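Local coordinates for protein LYND (Lyngbya aestuarii, PDB 4V1T) that probably converts cysteine residues of precursor peptides into thiazolines as an ATP- and magnesium-dependent YcaO cyclodehydratase, at residues Q163-L166 with A167-K171; V195-P198 with G199-G202; A541-Q544 with G545-L549; K650-D653 with E654-K657; S694-I697 with Y698-V701. All coordinates share one frame; numbering follows the deposited sequence.

Interaction 1 of 5, residues Q163-L166 with A167-K171; sequences QPEL and AKINK
N170 N donates to L166 O at 2.8 Å, the shortest bond between the two segments and one turn of the helix 165-176. This helix is the crossover of a beta-alpha-beta unit, running between strands 154-157 and 180-184. One residue earlier, I169 N reaches E165 O over 3.2 Å at a nearly straight N-H...O angle of 165°, while K168 N makes a weak bond to the same oxygen. The first turn is tighter: A167 N donates to P164 O, three residues back, at 3.2 Å and with the donor 59° above the carbonyl plane, so no lone pair is directly addressed. A167 CB is also 3.3 Å from P164 O.

The L166 side chain packs on V156 and L182 of the sheet and on W204 of helix 204-213. With CG anti to its carbonyl carbon (chi1 -64°), its CD2 comes within 4.3 Å of I169 CD1, and I169 itself rests on V156 and W180. The N170 amide OD1 accepts from W204 N, next to the zinc-binding C203, and the N170 side chain lies about 6 Å from the zinc ion. At the exposed edge, the extended E165 chain carries its carboxylate alongside I169, with E165 OE2 4.3 Å from I169 CD1.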
loop_
_atom_site.group_PDB
_atom_site.type_symbol
_atom_site.label_atom_id
_atom_site.label_comp_id
_atom_site.label_asym_id
_atom_site.label_seq_id
_atom_site.Cartn_x
_atom_site.Cartn_y
_atom_site.Cartn_z
ATOM N N GLN B 163 26.941 -12.380 11.912
ATOM C CA GLN B 163 27.955 -13.208 12.562
ATOM C C GLN B 163 29.054 -13.556 11.563
ATOM O O GLN B 163 28.771 -14.136 10.518
ATOM C CB GLN B 163 27.341 -14.494 13.118
ATOM C CG GLN B 163 26.634 -14.325 14.455
ATOM C CD GLN B 163 27.609 -14.203 15.618
ATOM O OE1 GLN B 163 28.807 -14.048 15.419
ATOM N NE2 GLN B 163 27.094 -14.285 16.841
ATOM N N PRO B 164 30.318 -13.209 11.879
ATOM C CA PRO B 164 31.401 -13.402 10.902
ATOM C C PRO B 164 31.594 -14.846 10.421
ATOM O O PRO B 164 32.125 -15.044 9.336
ATOM C CB PRO B 164 32.658 -12.900 11.649
ATOM C CG PRO B 164 32.270 -12.781 13.070
ATOM C CD PRO B 164 30.793 -12.511 13.082
ATOM N N GLU B 165 31.161 -15.830 11.201
ATOM C CA GLU B 165 31.276 -17.221 10.789
ATOM C C GLU B 165 30.386 -17.537 9.575
ATOM O O GLU B 165 30.650 -18.479 8.835
ATOM C CB GLU B 165 30.908 -18.158 11.934
ATOM C CG GLU B 165 30.914 -19.623 11.514
ATOM C CD GLU B 165 30.781 -20.587 12.669
ATOM O OE1 GLU B 165 30.940 -20.168 13.837
ATOM O OE2 GLU B 165 30.517 -21.779 12.387
ATOM N N LEU B 166 29.335 -16.750 9.378
ATOM C CA LEU B 166 28.451 -16.958 8.240
ATOM C C LEU B 166 29.185 -16.738 6.919
ATOM O O LEU B 166 28.800 -17.287 5.887
ATOM C CB LEU B 166 27.230 -16.051 8.335
ATOM C CG LEU B 166 26.312 -16.323 9.528
ATOM C CD1 LEU B 166 25.214 -15.285 9.594
ATOM C CD2 LEU B 166 25.712 -17.715 9.474
ATOM N N ALA B 167 30.252 -15.951 6.957
ATOM C CA ALA B 167 31.032 -15.685 5.762
ATOM C C ALA B 167 31.681 -16.973 5.273
ATOM O O ALA B 167 31.691 -17.266 4.078
ATOM C CB ALA B 167 32.085 -14.628 6.040
ATOM N N LYS B 168 32.209 -17.749 6.213
ATOM C CA LYS B 168 32.847 -19.018 5.887
ATOM C C LYS B 168 31.816 -20.039 5.399
ATOM O O LYS B 168 32.052 -20.776 4.441
ATOM C CB LYS B 168 33.589 -19.564 7.105
ATOM C CG LYS B 168 34.339 -20.855 6.835
ATOM C CD LYS B 168 34.925 -21.431 8.112
ATOM C CE LYS B 168 35.753 -22.675 7.826
ATOM N NZ LYS B 168 37.005 -22.365 7.068
ATOM N N ILE B 169 30.678 -20.097 6.071
ATOM C CA ILE B 169 29.633 -21.023 5.666
ATOM C C ILE B 169 29.176 -20.688 4.242
ATOM O O ILE B 169 28.974 -21.578 3.409
ATOM C CB ILE B 169 28.439 -20.983 6.639
ATOM C CG1 ILE B 169 28.863 -21.560 7.990
ATOM C CG2 ILE B 169 27.245 -21.756 6.064
ATOM C CD1 ILE B 169 27.779 -21.497 9.055
ATOM N N ASN B 170 29.036 -19.392 3.981
ATOM C CA ASN B 170 28.658 -18.896 2.669
ATOM C C ASN B 170 29.691 -19.261 1.594
ATOM O O ASN B 170 29.337 -19.538 0.447
ATOM C CB ASN B 170 28.472 -17.380 2.727
ATOM C CG ASN B 170 27.963 -16.803 1.425
ATOM O OD1 ASN B 170 26.889 -17.158 0.962
ATOM N ND2 ASN B 170 28.731 -15.905 0.832
ATOM N N LYS B 171 30.965 -19.266 1.962
ATOM C CA LYS B 171 32.024 -19.568 1.000
ATOM C C LYS B 171 32.034 -21.036 0.621
ATOM O O LYS B 171 32.209 -21.373 -0.549
ATOM C CB LYS B 171 33.389 -19.180 1.561
ATOM C CG LYS B 171 33.684 -17.693 1.503
ATOM C CD LYS B 171 33.669 -17.186 0.068
ATOM C CE LYS B 171 34.822 -16.235 -0.224
ATOM N NZ LYS B 171 35.089 -16.131 -1.687
#

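Interaction 2 of 5, residues V195-P198 with G199-G202; sequences VFVP and GKTG
V197 O receives two backbone donors, K200 N at 2.9 Å and T201 N at 3.0 Å, which draws the chain back on itself after strand 189-196. A third bond runs the other way, from V197 N to the T201 hydroxyl OG1 over 2.7 Å at 159°. T201 OG1 stands between its own backbone N and carbonyl carbon (chi1 66°), a setting that brings it within bonding distance of V197 N and lets it donate in turn to G202 O at 3.1 Å. With P198 extended and G199 at positive phi, V197-K200 is a type II beta turn; a CB on G199 would clash with P198 O. On the flank of the turn, V197 CG1 meets the aliphatic part of K200, 3.9 Å from its CD. Replacing T201 with an alanine is likely to leave V197 N without its side-chain acceptor and G202 O without its hydroxyl donor, freeing the two arms of the turn to shift. The F196 ring, stacked on W180, receives G202 O at its edge and in its plane, CD1 lying 3.3 Å from that oxygen. Beyond G202, about 5 Å from the zinc ion, comes C203, the first of the four cysteines that hold the metal.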
loop_
_atom_site.group_PDB
_atom_site.type_symbol
_atom_site.label_atom_id
_atom_site.label_comp_id
_atom_site.label_asym_id
_atom_site.label_seq_id
_atom_site.Cartn_x
_atom_site.Cartn_y
_atom_site.Cartn_z
ATOM N N VAL B 195 16.510 -18.799 2.114
ATOM C CA VAL B 195 17.163 -19.965 1.569
ATOM C C VAL B 195 18.132 -19.460 0.507
ATOM O O VAL B 195 17.711 -18.852 -0.477
ATOM C CB VAL B 195 16.164 -20.959 0.939
ATOM C CG1 VAL B 195 16.886 -22.005 0.092
ATOM C CG2 VAL B 195 15.340 -21.631 2.023
ATOM N N PHE B 196 19.420 -19.707 0.723
ATOM C CA PHE B 196 20.453 -19.381 -0.248
ATOM C C PHE B 196 20.629 -20.536 -1.227
ATOM O O PHE B 196 20.949 -21.650 -0.822
ATOM C CB PHE B 196 21.790 -19.097 0.450
ATOM C CG PHE B 196 21.748 -17.941 1.413
ATOM C CD1 PHE B 196 21.822 -16.640 0.956
ATOM C CD2 PHE B 196 21.636 -18.160 2.777
ATOM C CE1 PHE B 196 21.796 -15.581 1.836
ATOM C CE2 PHE B 196 21.626 -17.100 3.671
ATOM C CZ PHE B 196 21.700 -15.810 3.201
ATOM N N VAL B 197 20.423 -20.257 -2.506
ATOM C CA VAL B 197 20.696 -21.219 -3.572
ATOM C C VAL B 197 21.850 -20.688 -4.436
ATOM O O VAL B 197 21.641 -19.790 -5.251
ATOM C CB VAL B 197 19.455 -21.466 -4.459
ATOM C CG1 VAL B 197 19.731 -22.608 -5.426
ATOM C CG2 VAL B 197 18.237 -21.797 -3.613
ATOM N N PRO B 198 23.072 -21.223 -4.243
ATOM C CA PRO B 198 24.248 -20.768 -4.997
ATOM C C PRO B 198 24.041 -20.779 -6.504
ATOM O O PRO B 198 23.697 -21.815 -7.056
ATOM C CB PRO B 198 25.323 -21.778 -4.602
ATOM C CG PRO B 198 24.957 -22.170 -3.224
ATOM C CD PRO B 198 23.447 -22.188 -3.197
ATOM N N GLY B 199 24.230 -19.628 -7.142
ATOM C CA GLY B 199 24.016 -19.490 -8.580
ATOM C C GLY B 199 22.669 -18.883 -8.954
ATOM O O GLY B 199 22.528 -18.288 -10.026
ATOM N N LYS B 200 21.680 -19.031 -8.078
ATOM C CA LYS B 200 20.337 -18.506 -8.338
ATOM C C LYS B 200 20.015 -17.286 -7.489
ATOM O O LYS B 200 19.807 -16.200 -8.017
ATOM C CB LYS B 200 19.290 -19.590 -8.099
ATOM C CG LYS B 200 19.289 -20.645 -9.188
ATOM C CD LYS B 200 18.308 -21.770 -8.905
ATOM C CE LYS B 200 18.833 -23.094 -9.437
ATOM N NZ LYS B 200 19.306 -22.979 -10.845
ATOM N N THR B 201 19.968 -17.475 -6.177
ATOM C CA THR B 201 19.678 -16.379 -5.256
ATOM C C THR B 201 20.949 -15.609 -4.952
ATOM O O THR B 201 22.041 -16.006 -5.364
ATOM C CB THR B 201 19.085 -16.902 -3.933
ATOM O OG1 THR B 201 20.075 -17.683 -3.248
ATOM C CG2 THR B 201 17.843 -17.744 -4.196
ATOM N N GLY B 202 20.810 -14.514 -4.214
ATOM C CA GLY B 202 21.966 -13.811 -3.710
ATOM C C GLY B 202 22.658 -14.659 -2.659
ATOM O O GLY B 202 22.065 -15.585 -2.123
#

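Interaction 3 of 5, residues A541-Q544 with G545-L549; sequences AILQ and GFMEL. With MG (magnesium ion), chain O.
The E548 carboxylate is carried on a side chain whose CB lies 3.7 Å from Q544 O, one turn back along helix 538-561. One end of this flat group faces a magnesium ion and the other a backbone amide: E548 OE2 binds the metal at 2.1 Å, whereas E548 OE1 stays 3.4 Å from it and accepts from G531 N. The Q544 amide sits on a chain bent at chi2 (63°); the Q544 side chain touches R344, and the residue lines the ADP pocket. The F546 ring projects off the helix toward C704 of helix 697-710, leaving its CB 3.5 Å from I542 O.

Four backbone bonds join the segments in alpha-helical i to i+4 order: G545 to A541, F546 to I542, M547 to L543 and E548 to Q544, the last with E548 N 2.9 Å from Q544 O. On the side away from the metal, L543 and M547 run alongside each other in the same direction, with L543 CD1 4.1 Å from M547 CE. M547 CG also approaches L543 O, at 3.4 Å.

Three waters and two atoms from elsewhere complete a six-coordinate magnesium shell. The one-oxygen grip of E548, with its second oxygen held by G531 N, fixes the rotation of the carboxylate, consistent with a helix that positions metal beside the nucleotide in the YcaO ATP site.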
loop_
_atom_site.group_PDB
_atom_site.type_symbol
_atom_site.label_atom_id
_atom_site.label_comp_id
_atom_site.label_asym_id
_atom_site.label_seq_id
_atom_site.Cartn_x
_atom_site.Cartn_y
_atom_site.Cartn_z
ATOM N N ALA B 541 17.735 11.167 -15.761
ATOM C CA ALA B 541 18.529 11.520 -14.600
ATOM C C ALA B 541 19.516 12.649 -14.914
ATOM O O ALA B 541 19.734 13.539 -14.088
ATOM C CB ALA B 541 19.266 10.294 -14.086
ATOM N N ILE B 542 20.112 12.603 -16.102
ATOM C CA ILE B 542 21.041 13.639 -16.534
ATOM C C ILE B 542 20.346 14.993 -16.646
ATOM O O ILE B 542 20.890 16.001 -16.219
ATOM C CB ILE B 542 21.684 13.281 -17.887
ATOM C CG1 ILE B 542 22.633 12.094 -17.713
ATOM C CG2 ILE B 542 22.453 14.474 -18.455
ATOM C CD1 ILE B 542 23.152 11.525 -19.019
ATOM N N LEU B 543 19.155 15.004 -17.241
ATOM C CA LEU B 543 18.390 16.231 -17.403
ATOM C C LEU B 543 18.113 16.885 -16.049
ATOM O O LEU B 543 18.330 18.079 -15.863
ATOM C CB LEU B 543 17.062 15.954 -18.110
ATOM C CG LEU B 543 16.170 17.173 -18.370
ATOM C CD1 LEU B 543 16.899 18.228 -19.186
ATOM C CD2 LEU B 543 14.892 16.752 -19.075
ATOM N N GLN B 544 17.626 16.091 -15.107
ATOM C CA GLN B 544 17.330 16.601 -13.783
ATOM C C GLN B 544 18.598 17.098 -13.099
ATOM O O GLN B 544 18.591 18.148 -12.463
ATOM C CB GLN B 544 16.649 15.527 -12.931
ATOM C CG GLN B 544 16.180 16.017 -11.570
ATOM C CD GLN B 544 15.114 17.087 -11.674
ATOM O OE1 GLN B 544 14.028 16.847 -12.210
ATOM N NE2 GLN B 544 15.422 18.288 -11.166
ATOM N N GLY B 545 19.682 16.341 -13.236
ATOM C CA GLY B 545 20.954 16.705 -12.630
ATOM C C GLY B 545 21.445 18.042 -13.142
ATOM O O GLY B 545 21.879 18.894 -12.366
ATOM N N PHE B 546 21.361 18.222 -14.455
ATOM C CA PHE B 546 21.752 19.478 -15.099
ATOM C C PHE B 546 20.925 20.642 -14.547
ATOM O O PHE B 546 21.464 21.677 -14.169
ATOM C CB PHE B 546 21.576 19.384 -16.629
ATOM C CG PHE B 546 22.219 20.515 -17.380
ATOM C CD1 PHE B 546 21.560 21.719 -17.544
ATOM C CD2 PHE B 546 23.496 20.380 -17.896
ATOM C CE1 PHE B 546 22.162 22.767 -18.212
ATOM C CE2 PHE B 546 24.101 21.421 -18.571
ATOM C CZ PHE B 546 23.432 22.617 -18.731
ATOM N N MET B 547 19.611 20.465 -14.496
ATOM C CA MET B 547 18.724 21.508 -14.004
ATOM C C MET B 547 19.037 21.846 -12.554
ATOM O O MET B 547 18.885 22.995 -12.128
ATOM C CB MET B 547 17.254 21.075 -14.125
ATOM C CG MET B 547 16.742 21.071 -15.548
ATOM S SD MET B 547 16.926 22.686 -16.323
ATOM C CE MET B 547 17.106 22.188 -18.022
ATOM N N GLU B 548 19.472 20.850 -11.788
ATOM C CA GLU B 548 19.885 21.119 -10.426
ATOM C C GLU B 548 21.072 22.083 -10.451
ATOM O O GLU B 548 21.069 23.072 -9.744
ATOM C CB GLU B 548 20.246 19.840 -9.682
ATOM C CG GLU B 548 20.504 20.071 -8.197
ATOM C CD GLU B 548 20.370 18.802 -7.394
ATOM O OE1 GLU B 548 21.339 18.023 -7.342
ATOM O OE2 GLU B 548 19.284 18.576 -6.830
ATOM N N LEU B 549 22.057 21.816 -11.298
ATOM C CA LEU B 549 23.229 22.691 -11.395
ATOM C C LEU B 549 22.872 24.158 -11.708
ATOM O O LEU B 549 23.409 25.069 -11.080
ATOM C CB LEU B 549 24.194 22.160 -12.451
ATOM C CG LEU B 549 24.859 20.803 -12.179
ATOM C CD1 LEU B 549 25.921 20.538 -13.231
ATOM C CD2 LEU B 549 25.484 20.726 -10.793
HETATM MG MG MG O . 18.584 16.895 -5.717
HETATM O O HOH W 1 17.804 15.119 -4.871
HETATM O O HOH W 2 18.607 15.860 -7.565
HETATM O O HOH W 3 20.382 15.792 -5.642
#

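Interaction 4 of 5, residues K650-D653 with E654-K657; sequences KVPD and ENLK
V651 CG1 is the centre of the closely fitted part of this contact, 3.9 Å from both N655 C and L656 N and 4.1 Å from L656 CD2. V651 holds CG1 anti to its backbone N (chi1 -176°), which sends that methyl into the bend of the chain. Buried L656 packs against the bend, its CG 3.7 Å from P652 O, and its side chain goes on to touch T661 at the start of helix 661-666. The outer side is looser. There the exposed E654 chain folds back at chi2, putting its OE1 3.6 Å from P652 CB, and the N655 amide lies across the proline ring with OD1 3.7 Å from P652 CD; both are van der Waals contacts. The D653 carboxylate is held from outside the turn: OD1 makes a salt bridge with R619 and OD2 a hydrogen bond with S616. The bond closing the bend is weak, N655 N to P652 O at 3.2 Å and an N-H...O angle of 123°, but the backbone defines the turn, because D653 and E654 both have helical angles. P652-N655 is therefore a beta turn of the type I/III kind, part of the surface loop that joins helix 630-649 to helix 661-666.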
loop_
_atom_site.group_PDB
_atom_site.type_symbol
_atom_site.label_atom_id
_atom_site.label_comp_id
_atom_site.label_asym_id
_atom_site.label_seq_id
_atom_site.Cartn_x
_atom_site.Cartn_y
_atom_site.Cartn_z
ATOM N N LYS B 650 4.358 23.871 12.895
ATOM C CA LYS B 650 3.612 23.474 14.082
ATOM C C LYS B 650 4.536 23.128 15.243
ATOM O O LYS B 650 4.088 23.014 16.381
ATOM C CB LYS B 650 2.685 22.303 13.763
ATOM C CG LYS B 650 1.619 22.680 12.741
ATOM C CD LYS B 650 0.282 21.987 12.981
ATOM C CE LYS B 650 -0.884 22.931 12.699
ATOM N NZ LYS B 650 -2.067 22.234 12.124
ATOM N N VAL B 651 5.823 22.973 14.950
ATOM C CA VAL B 651 6.833 22.777 15.985
ATOM C C VAL B 651 7.171 24.120 16.637
ATOM O O VAL B 651 7.393 25.097 15.925
ATOM C CB VAL B 651 8.122 22.177 15.395
ATOM C CG1 VAL B 651 9.123 21.881 16.499
ATOM C CG2 VAL B 651 7.808 20.914 14.604
ATOM N N PRO B 652 7.232 24.180 17.982
ATOM C CA PRO B 652 7.614 25.455 18.605
ATOM C C PRO B 652 9.118 25.704 18.540
ATOM O O PRO B 652 9.885 24.768 18.318
ATOM C CB PRO B 652 7.154 25.297 20.065
ATOM C CG PRO B 652 6.381 24.005 20.117
ATOM C CD PRO B 652 6.918 23.172 19.003
ATOM N N ASP B 653 9.527 26.954 18.747
ATOM C CA ASP B 653 10.936 27.339 18.631
ATOM C C ASP B 653 11.842 26.527 19.557
ATOM O O ASP B 653 12.994 26.252 19.221
ATOM C CB ASP B 653 11.103 28.839 18.913
ATOM C CG ASP B 653 10.353 29.714 17.908
ATOM O OD1 ASP B 653 9.861 29.176 16.892
ATOM O OD2 ASP B 653 10.253 30.939 18.132
ATOM N N GLU B 654 11.302 26.126 20.705
ATOM C CA GLU B 654 12.067 25.388 21.705
ATOM C C GLU B 654 12.487 24.021 21.187
ATOM O O GLU B 654 13.650 23.637 21.288
ATOM C CB GLU B 654 11.251 25.200 22.986
ATOM C CG GLU B 654 10.756 26.491 23.617
ATOM C CD GLU B 654 9.455 26.979 23.012
ATOM O OE1 GLU B 654 9.458 27.369 21.822
ATOM O OE2 GLU B 654 8.428 26.966 23.726
ATOM N N ASN B 655 11.525 23.287 20.640
ATOM C CA ASN B 655 11.753 21.911 20.227
ATOM C C ASN B 655 12.262 21.804 18.805
ATOM O O ASN B 655 12.471 20.701 18.301
ATOM C CB ASN B 655 10.468 21.100 20.375
ATOM C CG ASN B 655 9.840 21.258 21.742
ATOM O OD1 ASN B 655 8.707 21.712 21.865
ATOM N ND2 ASN B 655 10.584 20.900 22.782
ATOM N N LEU B 656 12.510 22.931 18.159
ATOM C CA LEU B 656 13.070 22.906 16.818
ATOM C C LEU B 656 14.432 22.260 16.806
ATOM O O LEU B 656 15.292 22.576 17.601
ATOM C CB LEU B 656 13.196 24.306 16.264
ATOM C CG LEU B 656 12.112 24.784 15.330
ATOM C CD1 LEU B 656 12.502 26.143 14.795
ATOM C CD2 LEU B 656 11.933 23.813 14.188
ATOM N N LYS B 657 14.624 21.377 15.852
ATOM C CA LYS B 657 15.879 20.692 15.665
ATOM C C LYS B 657 16.242 20.944 14.258
ATOM O O LYS B 657 15.575 21.712 13.587
ATOM C CB LYS B 657 15.730 19.197 15.875
ATOM C CG LYS B 657 15.424 18.781 17.302
ATOM C CD LYS B 657 16.677 18.783 18.148
ATOM C CE LYS B 657 16.361 19.045 19.605
ATOM N NZ LYS B 657 15.618 17.908 20.215
#

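Interaction 5 of 5, residues S694-I697 with Y698-V701; sequences SDDI and YTDV
I697, D696 and D700 account for most of the contact at the start of helix 697-710. I697 opens the helix: its carbonyl O accepts from V701 N at 3.1 Å and lies 3.3 Å from V701 CG1, while its side chain packs on E540 and L543 of helix 538-561. D696 is the N-cap. Its CG is anti to the backbone N (chi1 -164°), which brings OD1 to Y698 N at 3.0 Å, on the anti side and 32° out of the carboxylate plane; OD1 also accepts from R333 N, and OD2 is hydrogen-bonded to S332 OG. D700 reaches back past the N-cap to S694, six residues earlier, and its OD1 takes two donors there. S694 N arrives at 2.9 Å and 169° on the syn lone pair, S694 OG at 2.9 Å from above the carboxylate plane. S694 OG in turn accepts from D696 N at 2.9 Å, forming an ST turn, while D700 OD2 makes a salt bridge with K335. With a leucine in place of D700, S694 N and OG would probably lose their shared acceptor and K335 its carboxylate mate. The chemistry ties loop to helix through two carboxylates, whose negative charge the helix's amino end is likely to help stabilise.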
loop_
_atom_site.group_PDB
_atom_site.type_symbol
_atom_site.label_atom_id
_atom_site.label_comp_id
_atom_site.label_asym_id
_atom_site.label_seq_id
_atom_site.Cartn_x
_atom_site.Cartn_y
_atom_site.Cartn_z
ATOM N N SER B 694 11.319 20.033 -25.783
ATOM C CA SER B 694 10.643 19.205 -26.776
ATOM C C SER B 694 9.766 18.175 -26.077
ATOM O O SER B 694 9.381 18.371 -24.930
ATOM C CB SER B 694 11.669 18.501 -27.656
ATOM O OG SER B 694 12.314 17.473 -26.932
ATOM N N ASP B 695 9.449 17.084 -26.770
ATOM C CA ASP B 695 8.754 15.950 -26.161
ATOM C C ASP B 695 9.690 14.758 -26.054
ATOM O O ASP B 695 9.260 13.635 -25.789
ATOM C CB ASP B 695 7.513 15.579 -26.974
ATOM C CG ASP B 695 6.382 16.567 -26.784
ATOM O OD1 ASP B 695 5.687 16.479 -25.748
ATOM O OD2 ASP B 695 6.183 17.430 -27.665
ATOM N N ASP B 696 10.974 15.013 -26.274
ATOM C CA ASP B 696 11.993 13.992 -26.159
ATOM C C ASP B 696 12.982 14.417 -25.090
ATOM O O ASP B 696 13.566 15.498 -25.168
ATOM C CB ASP B 696 12.701 13.782 -27.490
ATOM C CG ASP B 696 13.490 12.495 -27.529
ATOM O OD1 ASP B 696 14.034 12.089 -26.478
ATOM O OD2 ASP B 696 13.565 11.887 -28.615
ATOM N N ILE B 697 13.165 13.565 -24.089
ATOM C CA ILE B 697 14.051 13.881 -22.982
ATOM C C ILE B 697 15.482 14.009 -23.495
ATOM O O ILE B 697 16.218 14.906 -23.089
ATOM C CB ILE B 697 13.973 12.818 -21.862
ATOM C CG1 ILE B 697 12.540 12.697 -21.336
ATOM C CG2 ILE B 697 14.888 13.191 -20.704
ATOM C CD1 ILE B 697 12.289 11.454 -20.496
ATOM N N TYR B 698 15.862 13.121 -24.403
ATOM C CA TYR B 698 17.209 13.122 -24.964
ATOM C C TYR B 698 17.511 14.400 -25.743
ATOM O O TYR B 698 18.626 14.913 -25.705
ATOM C CB TYR B 698 17.401 11.904 -25.870
ATOM C CG TYR B 698 18.713 11.907 -26.616
ATOM C CD1 TYR B 698 19.921 11.928 -25.934
ATOM C CD2 TYR B 698 18.745 11.886 -27.997
ATOM C CE1 TYR B 698 21.124 11.938 -26.614
ATOM C CE2 TYR B 698 19.945 11.894 -28.682
ATOM C CZ TYR B 698 21.127 11.920 -27.987
ATOM O OH TYR B 698 22.312 11.926 -28.677
ATOM N N THR B 699 16.522 14.903 -26.467
ATOM C CA THR B 699 16.700 16.141 -27.199
ATOM C C THR B 699 16.876 17.284 -26.213
ATOM O O THR B 699 17.621 18.224 -26.468
ATOM C CB THR B 699 15.507 16.426 -28.130
ATOM O OG1 THR B 699 15.321 15.313 -29.013
ATOM C CG2 THR B 699 15.752 17.685 -28.961
ATOM N N ASP B 700 16.197 17.188 -25.075
ATOM C CA ASP B 700 16.245 18.237 -24.068
ATOM C C ASP B 700 17.604 18.348 -23.388
ATOM O O ASP B 700 18.028 19.450 -23.077
ATOM C CB ASP B 700 15.159 18.027 -23.016
ATOM C CG ASP B 700 13.806 18.526 -23.472
ATOM O OD1 ASP B 700 13.643 18.783 -24.682
ATOM O OD2 ASP B 700 12.902 18.662 -22.624
ATOM N N VAL B 701 18.289 17.224 -23.169
ATOM C CA VAL B 701 19.609 17.276 -22.535
ATOM C C VAL B 701 20.650 17.786 -23.526
ATOM O O VAL B 701 21.560 18.517 -23.148
ATOM C CB VAL B 701 20.069 15.907 -21.949
ATOM C CG1 VAL B 701 18.936 15.228 -21.207
ATOM C CG2 VAL B 701 20.626 14.986 -23.021
#

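How the interactions relate
The five contacts follow one another along the chain and fall into two groups. Interactions 1 and 2, with centres 15 Å apart, belong to the region of the seven-stranded mixed sheet: one on helix 165-176, the other after strand 189-196, and both near the zinc site. Interactions 3, 4 and 5 lie in the YcaO cyclodehydratase part of the chain, at least 38 Å between centres from the first pair. Interactions 3 and 5 touch where helices 538-561 and 697-710 pack: L543 CB is 3.7 Å from V701 CG1. Interaction 4 is peripheral, its centre 34 Å from that of interaction 3. The zinc and nucleotide-magnesium sites thus occupy separate parts of the protein.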